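Local coordinates for protein possible galactose mutarotase (Streptomyces platensis subsp. rosaceus, PDB 4RNL) that is probably an aldose 1-epimerase-family enzyme that interconverts the alpha and beta anomers of galactose or a related sugar, its exact substrate being unestablished, at residues 233-236 against 240-243; 223-226 against 231-234; 11-16 against 20-25. One frame throughout, in Å; residues are numbered along the deposited sequence. Where two conformers were deposited one is given.

In the fold
Contacts 1 and 2 are neighbours, with centres about 9 Å apart. Both lie on the chain running from strand 222-223 through strand 235-236 into strand 242-246, and they share Ala233 and Ala234. Contact 1 reaches a buried tyrosine through a single arginine bond, whereas contact 2 lies further out, where an arginine and a threonine meet around a phosphate ion. Phe231 joins them by packing against the Tyr241 ring. Contact 3 lies across the chain's centre, about 36 Å from contact 1 and 43 Å from contact 2 between centres. It is a surface hairpin held mainly by backbone bonds, and it buries far more area than the other two.

Contact 1. Residues 233-236 against 240-243; sequences AARA and AYDH
The side chains of Arg235 and Tyr241 approach from opposite directions, and one hydrogen bond carries the contact. NH2 of Arg235 donates to OH of Tyr241 over 2.9 Å, with an N-H...O angle of 166°. The hydroxyl sits at the edge of the guanidinium group, in its plane, while the phenol ring is turned 49° from that plane. Arg235 gets there by a folded route: its CG stands between the backbone N and the carbonyl carbon (chi1 44°), and the chain bends again at chi3. This folding lays the guanidinium beside the carbonyl of the next residue, where NE (3.1 Å) and NH2 (3.3 Å) of Arg235 both donate to Ala236 O. With that side of the group held, its rotation is largely fixed and NH2 can also serve the tyrosine.

The bond links the edge strand 235-236 of one large antiparallel sheet to the residue leading into strand 242-246, an inner strand of another, in what is probably the beta-sandwich fold of the galactose mutarotase family. Packing is close on the tyrosine side. Tyr241 is buried, its ring lies on Leu281 and meets Phe231 edge-to-face, and Phe231 also makes a cation-pi contact with Arg235. The polar ends have second partners in the intervening chain: Arg228 O takes hydrogen bonds from both Tyr241 OH and Arg235 NH1, and Asp230 O takes another from NH1. Buried as the phenol is, its hydroxyl is thus satisfied as acceptor and as donor.

Away from this pair the structure opens out. Ala233, Ala234 and Ala240 are exposed. Asp242 is partly exposed; its OD1 bonds to Gln280 and to a glycerol that probably came from the crystallisation liquor.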
loop_
_atom_site.group_PDB
_atom_site.type_symbol
_atom_site.label_atom_id
_atom_site.label_comp_id
_atom_site.label_asym_id
_atom_site.label_seq_id
_atom_site.Cartn_x
_atom_site.Cartn_y
_atom_site.Cartn_z
ATOM N N ALA A 233 -9.703 20.488 2.246
ATOM C CA ALA A 233 -10.727 20.449 3.296
ATOM C C ALA A 233 -11.473 19.121 3.212
ATOM O O ALA A 233 -11.806 18.674 2.112
ATOM C CB ALA A 233 -11.702 21.609 3.134
ATOM N N ALA A 234 -11.744 18.493 4.359
ATOM C CA ALA A 234 -12.380 17.171 4.376
ATOM C C ALA A 234 -13.675 17.175 3.594
ATOM O O ALA A 234 -14.490 18.068 3.767
ATOM C CB ALA A 234 -12.649 16.730 5.800
ATOM N N ARG A 235 -13.863 16.174 2.734
ATOM C CA ARG A 235 -15.076 16.075 1.923
ATOM C C ARG A 235 -15.266 14.638 1.463
ATOM O O ARG A 235 -14.301 13.880 1.403
ATOM C CB ARG A 235 -14.961 16.981 0.691
ATOM C CG ARG A 235 -13.599 16.873 0.009
ATOM C CD ARG A 235 -13.656 17.176 -1.489
ATOM N NE ARG A 235 -14.035 15.993 -2.247
ATOM C CZ ARG A 235 -13.540 15.670 -3.434
ATOM N NH1 ARG A 235 -12.640 16.447 -4.023
ATOM N NH2 ARG A 235 -13.946 14.561 -4.026
ATOM N N ALA A 236 -16.493 14.278 1.098
ATOM C CA ALA A 236 -16.761 12.936 0.581
ATOM C C ALA A 236 -15.875 12.643 -0.631
ATOM O O ALA A 236 -15.667 13.525 -1.471
ATOM C CB ALA A 236 -18.231 12.793 0.216
ATOM N N ALA A 240 -14.476 8.731 -8.812
ATOM C CA ALA A 240 -13.447 7.737 -9.083
ATOM C C ALA A 240 -12.091 8.434 -9.135
ATOM O O ALA A 240 -11.966 9.514 -9.726
ATOM C CB ALA A 240 -13.728 7.047 -10.410
ATOM N N TYR A 241 -11.088 7.820 -8.515
ATOM C CA TYR A 241 -9.720 8.327 -8.548
ATOM C C TYR A 241 -8.742 7.192 -8.787
ATOM O O TYR A 241 -8.977 6.049 -8.385
ATOM C CB TYR A 241 -9.365 9.047 -7.230
ATOM C CG TYR A 241 -10.180 10.300 -7.002
ATOM C CD1 TYR A 241 -9.757 11.522 -7.509
ATOM C CD2 TYR A 241 -11.373 10.255 -6.292
ATOM C CE1 TYR A 241 -10.506 12.677 -7.323
ATOM C CE2 TYR A 241 -12.137 11.407 -6.094
ATOM C CZ TYR A 241 -11.693 12.612 -6.615
ATOM O OH TYR A 241 -12.438 13.760 -6.424
ATOM N N ASP A 242 -7.647 7.514 -9.462
ATOM C CA ASP A 242 -6.491 6.637 -9.550
ATOM C C ASP A 242 -5.333 7.576 -9.828
ATOM O O ASP A 242 -4.776 7.592 -10.929
ATOM C CB ASP A 242 -6.661 5.621 -10.679
ATOM C CG ASP A 242 -5.551 4.586 -10.703
ATOM O OD1 ASP A 242 -4.717 4.574 -9.764
ATOM O OD2 ASP A 242 -5.515 3.778 -11.662
ATOM N N HIS A 243 -5.013 8.391 -8.826
ATOM C CA HIS A 243 -4.142 9.549 -9.006
ATOM C C HIS A 243 -3.187 9.717 -7.845
ATOM O O HIS A 243 -3.536 9.436 -6.696
ATOM C CB HIS A 243 -4.987 10.814 -9.129
ATOM C CG HIS A 243 -5.824 10.852 -10.368
ATOM N ND1 HIS A 243 -7.025 10.185 -10.469
ATOM C CD2 HIS A 243 -5.619 11.450 -11.563
ATOM C CE1 HIS A 243 -7.538 10.390 -11.671
ATOM N NE2 HIS A 243 -6.705 11.159 -12.354
#

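Contact 2. Residues 223-226 against 231-234; sequences EVTG and FRAA. With PO4 (phosphate ion), chain G.
NH2 of Arg232 donates to O2 of a bound phosphate ion over 2.9 Å, and NH1 of Arg232 reaches phosphate O3 at the same length, 2.9 Å. Both bonds are nearly straight, at 171°, and the phosphorus lies in the guanidinium plane beyond its edge, so two nitrogens hold two oxygens in a flat, paired arrangement. From the other segment, OG1 of Thr225 approaches the same O2, but that separation is too short to be taken at face value, and the details of the contact are doubtful. The hydroxyl points this way because OG1 is anti to the backbone N of Thr225 (chi1 179°). The ion probably came from the crystallisation liquor.

Between the segments themselves the touching is van der Waals. CB of Thr225 lies 3.5 Å from NH2 of Arg232, and CG2 of Val224 comes within 3.8 Å of Arg232 NE, with Arg232 CD a little further off. The arginine chain bends at chi3 and passes the valine with CD and NE. Its NH2 has a second anionic partner, a salt bridge to Asp230, which would help to hold the guanidinium in position for the phosphate.

Both segments belong to one loop that crosses from strand 222-223, at the margin of one sheet, to strand 235-236, at the margin of a second sheet. Val224 is buried against Tyr207 of strand 206-208, and Phe231 turns inward onto Leu200 and Leu202 of strand 199-202.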
loop_
_atom_site.group_PDB
_atom_site.type_symbol
_atom_site.label_atom_id
_atom_site.label_comp_id
_atom_site.label_asym_id
_atom_site.label_seq_id
_atom_site.Cartn_x
_atom_site.Cartn_y
_atom_site.Cartn_z
ATOM N N GLU A 223 -1.663 22.308 -9.507
ATOM C CA GLU A 223 -2.442 22.709 -8.326
ATOM C C GLU A 223 -3.807 22.020 -8.290
ATOM O O GLU A 223 -4.433 21.805 -9.335
ATOM C CB GLU A 223 -2.624 24.233 -8.283
ATOM C CG GLU A 223 -1.325 25.009 -8.134
ATOM N N VAL A 224 -4.270 21.664 -7.094
ATOM C CA VAL A 224 -5.571 21.000 -6.980
ATOM C C VAL A 224 -6.711 22.003 -6.927
ATOM O O VAL A 224 -7.856 21.644 -7.175
ATOM C CB VAL A 224 -5.692 20.097 -5.732
ATOM C CG1 VAL A 224 -4.660 18.971 -5.753
ATOM C CG2 VAL A 224 -5.580 20.934 -4.450
ATOM N N THR A 225 -6.404 23.256 -6.602
ATOM C CA THR A 225 -7.462 24.255 -6.438
ATOM C C THR A 225 -8.344 24.371 -7.685
ATOM O O THR A 225 -7.845 24.437 -8.817
ATOM C CB THR A 225 -6.915 25.646 -6.042
ATOM O OG1 THR A 225 -8.012 26.564 -5.919
ATOM C CG2 THR A 225 -5.916 26.173 -7.081
ATOM N N GLY A 226 -9.657 24.348 -7.472
ATOM C CA GLY A 226 -10.606 24.485 -8.567
ATOM C C GLY A 226 -10.889 23.197 -9.321
ATOM O O GLY A 226 -11.704 23.183 -10.248
ATOM N N PHE A 231 -8.727 18.086 -1.994
ATOM C CA PHE A 231 -9.109 17.456 -0.722
ATOM C C PHE A 231 -8.477 18.201 0.447
ATOM O O PHE A 231 -8.282 17.633 1.527
ATOM C CB PHE A 231 -8.656 15.980 -0.664
ATOM C CG PHE A 231 -9.497 15.039 -1.496
ATOM C CD1 PHE A 231 -10.677 14.504 -0.988
ATOM C CD2 PHE A 231 -9.082 14.644 -2.769
ATOM C CE1 PHE A 231 -11.450 13.623 -1.745
ATOM C CE2 PHE A 231 -9.850 13.764 -3.536
ATOM C CZ PHE A 231 -11.037 13.247 -3.023
ATOM N N ARG A 232 -8.147 19.473 0.243
ATOM C CA ARG A 232 -7.478 20.229 1.297
ATOM C C ARG A 232 -8.397 20.421 2.506
ATOM O O ARG A 232 -7.925 20.494 3.644
ATOM C CB ARG A 232 -6.965 21.562 0.761
ATOM C CG ARG A 232 -5.737 21.420 -0.174
ATOM C CD ARG A 232 -5.373 22.760 -0.801
ATOM N NE ARG A 232 -6.495 23.297 -1.570
ATOM C CZ ARG A 232 -6.602 24.564 -1.965
ATOM N NH1 ARG A 232 -5.650 25.439 -1.672
ATOM N NH2 ARG A 232 -7.665 24.955 -2.652
ATOM N N ALA A 233 -9.703 20.488 2.246
ATOM C CA ALA A 233 -10.727 20.449 3.296
ATOM C C ALA A 233 -11.473 19.121 3.212
ATOM O O ALA A 233 -11.806 18.674 2.112
ATOM C CB ALA A 233 -11.702 21.609 3.134
ATOM N N ALA A 234 -11.744 18.493 4.359
ATOM C CA ALA A 234 -12.380 17.171 4.376
ATOM C C ALA A 234 -13.675 17.175 3.594
ATOM O O ALA A 234 -14.490 18.068 3.767
ATOM C CB ALA A 234 -12.649 16.730 5.800
HETATM P P PO4 G . -7.191 28.667 -3.112
HETATM O O1 PO4 G . -7.116 29.839 -4.055
HETATM O O2 PO4 G . -8.047 27.585 -3.719
HETATM O O3 PO4 G . -5.801 28.139 -2.839
HETATM O O4 PO4 G . -7.842 29.115 -1.824
#

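Contact 3. Residues 11-16 against 20-25; sequences EPFGTL and TRVDRW
Strands 11-15 and 21-25 pair as the two arms of an antiparallel beta hairpin, interrupted by a classic beta bulge in which Phe13 and Gly14 both face Val22, whose O takes a good bond from Phe13 N, 2.8 Å, and only a weak one from Gly14 N. Gly14 has a positive phi of 135°, where a CB would jam against the preceding carbonyl oxygen.

Next to the bulge, Phe13 crosses Arg24 obliquely. With CG anti to the backbone N (chi1 -170°), the Phe13 ring brings CE1 over one face of the guanidinium, offset toward its rim and 3.7 Å from Arg24 NH1. Ring and guanidinium planes are 32° apart. CB and CD of Arg24 run along the CD1 side of the same ring, and the edge of the ring faces CG1 of Val22. If a serine replaced Arg24, Phe13 would probably lose the cover that CD and the guanidinium give to CD1 and CE1, and Gln46 OE1, which bonds to NH1, would be left without that donor. Further along, CG of Leu16 meets CG2 of Val22 at 4.0 Å, the two side chains at about a right angle. Thr15 CG2 touches Arg21 CG on the other face of the hairpin. At the Glu11 end, OD1 of Asp23 lies 3.5 Å from CA of Pro12.

Strand 7-15 forms the sheet margin, and strand 21-28 is followed by strand 35-39, whose Leu39 touches both Phe13 and Arg24. Leu67 of helix 67-72 packs against Phe13, Leu16 and Val22.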
loop_
_atom_site.group_PDB
_atom_site.type_symbol
_atom_site.label_atom_id
_atom_site.label_comp_id
_atom_site.label_asym_id
_atom_site.label_seq_id
_atom_site.Cartn_x
_atom_site.Cartn_y
_atom_site.Cartn_z
ATOM N N GLU A 11 0.433 -18.866 12.749
ATOM C CA GLU A 11 -0.100 -20.189 12.418
ATOM C C GLU A 11 0.012 -20.418 10.914
ATOM O O GLU A 11 0.080 -19.464 10.148
ATOM C CB GLU A 11 -1.561 -20.333 12.868
ATOM C CG GLU A 11 -1.813 -20.147 14.373
ATOM C CD GLU A 11 -1.169 -21.220 15.250
ATOM O OE1 GLU A 11 -0.711 -22.253 14.715
ATOM O OE2 GLU A 11 -1.121 -21.024 16.485
ATOM N N PRO A 12 0.054 -21.693 10.487
ATOM C CA PRO A 12 0.075 -21.941 9.039
ATOM C C PRO A 12 -1.192 -21.377 8.400
ATOM O O PRO A 12 -2.251 -21.416 9.040
ATOM C CB PRO A 12 0.066 -23.470 8.948
ATOM C CG PRO A 12 0.680 -23.929 10.238
ATOM C CD PRO A 12 0.228 -22.929 11.272
ATOM N N PHE A 13 -1.085 -20.864 7.177
ATOM C CA PHE A 13 -2.234 -20.291 6.472
ATOM C C PHE A 13 -2.528 -21.035 5.170
ATOM O O PHE A 13 -3.546 -20.783 4.521
ATOM C CB PHE A 13 -2.012 -18.799 6.191
ATOM C CG PHE A 13 -3.245 -18.083 5.691
ATOM C CD1 PHE A 13 -4.404 -18.056 6.460
ATOM C CD2 PHE A 13 -3.243 -17.432 4.462
ATOM C CE1 PHE A 13 -5.551 -17.396 6.010
ATOM C CE2 PHE A 13 -4.380 -16.765 4.001
ATOM C CZ PHE A 13 -5.538 -16.749 4.776
ATOM N N GLY A 14 -1.641 -21.960 4.804
ATOM C CA GLY A 14 -1.875 -22.853 3.679
ATOM C C GLY A 14 -0.645 -22.973 2.800
ATOM O O GLY A 14 0.440 -22.560 3.197
ATOM N N THR A 15 -0.808 -23.534 1.606
ATOM C CA THR A 15 0.304 -23.637 0.663
ATOM C C THR A 15 -0.088 -23.062 -0.690
ATOM O O THR A 15 -1.225 -23.225 -1.138
ATOM C CB THR A 15 0.719 -25.102 0.434
ATOM O OG1 THR A 15 -0.399 -25.827 -0.090
ATOM C CG2 THR A 15 1.162 -25.749 1.730
ATOM N N LEU A 16 0.859 -22.405 -1.348
ATOM C CA LEU A 16 0.661 -21.969 -2.725
ATOM C C LEU A 16 0.601 -23.191 -3.623
ATOM O O LEU A 16 0.904 -24.306 -3.188
ATOM C CB LEU A 16 1.787 -21.023 -3.169
ATOM C CG LEU A 16 1.892 -19.707 -2.393
ATOM C CD1 LEU A 16 3.061 -18.873 -2.890
ATOM C CD2 LEU A 16 0.585 -18.925 -2.482
ATOM N N THR A 20 4.717 -24.010 -1.722
ATOM C CA THR A 20 5.377 -23.131 -0.763
ATOM C C THR A 20 4.456 -22.825 0.411
ATOM O O THR A 20 3.334 -22.371 0.222
ATOM C CB THR A 20 5.798 -21.803 -1.397
ATOM O OG1 THR A 20 6.574 -22.062 -2.570
ATOM C CG2 THR A 20 6.631 -20.998 -0.407
ATOM N N ARG A 21 4.932 -23.068 1.626
ATOM C CA ARG A 21 4.116 -22.812 2.809
ATOM C C ARG A 21 3.997 -21.322 3.124
ATOM O O ARG A 21 4.958 -20.568 2.995
ATOM C CB ARG A 21 4.670 -23.578 4.010
ATOM C CG ARG A 21 4.437 -25.075 3.913
ATOM C CD ARG A 21 4.795 -25.776 5.210
ATOM N NE ARG A 21 6.224 -26.058 5.308
ATOM C CZ ARG A 21 6.793 -26.665 6.345
ATOM N NH1 ARG A 21 6.049 -27.048 7.377
ATOM N NH2 ARG A 21 8.101 -26.890 6.352
ATOM N N VAL A 22 2.804 -20.914 3.532
ATOM C CA VAL A 22 2.525 -19.529 3.887
ATOM C C VAL A 22 2.014 -19.500 5.326
ATOM O O VAL A 22 1.205 -20.340 5.711
ATOM C CB VAL A 22 1.453 -18.931 2.941
ATOM C CG1 VAL A 22 1.053 -17.516 3.385
ATOM C CG2 VAL A 22 1.958 -18.936 1.498
ATOM N N ASP A 23 2.516 -18.557 6.120
ATOM C CA ASP A 23 2.071 -18.386 7.502
ATOM C C ASP A 23 1.237 -17.120 7.647
ATOM O O ASP A 23 1.396 -16.173 6.877
ATOM C CB ASP A 23 3.275 -18.276 8.445
ATOM C CG ASP A 23 3.902 -19.610 8.765
ATOM O OD1 ASP A 23 3.250 -20.662 8.571
ATOM O OD2 ASP A 23 5.060 -19.601 9.243
ATOM N N ARG A 24 0.343 -17.109 8.635
ATOM C CA ARG A 24 -0.406 -15.898 8.983
ATOM C C ARG A 24 -0.008 -15.425 10.378
ATOM O O ARG A 24 -0.076 -16.186 11.342
ATOM C CB ARG A 24 -1.923 -16.125 8.910
ATOM C CG ARG A 24 -2.732 -14.864 9.244
ATOM C CD ARG A 24 -4.193 -14.980 8.852
ATOM N NE ARG A 24 -4.903 -15.994 9.633
ATOM C CZ ARG A 24 -6.219 -16.183 9.595
ATOM N NH1 ARG A 24 -6.972 -15.431 8.805
ATOM N NH2 ARG A 24 -6.785 -17.127 10.344
ATOM N N TRP A 25 0.423 -14.175 10.483
ATOM C CA TRP A 25 0.808 -13.605 11.771
ATOM C C TRP A 25 -0.315 -12.720 12.275
ATOM O O TRP A 25 -0.850 -11.896 11.525
ATOM C CB TRP A 25 2.089 -12.787 11.612
ATOM C CG TRP A 25 3.305 -13.648 11.391
ATOM C CD1 TRP A 25 3.666 -14.288 10.234
ATOM C CD2 TRP A 25 4.318 -13.962 12.358
ATOM N NE1 TRP A 25 4.850 -14.975 10.427
ATOM C CE2 TRP A 25 5.262 -14.795 11.719
ATOM C CE3 TRP A 25 4.509 -13.626 13.702
ATOM C CZ2 TRP A 25 6.386 -15.296 12.386
ATOM C CZ3 TRP A 25 5.628 -14.117 14.357
ATOM C CH2 TRP A 25 6.551 -14.945 13.698
#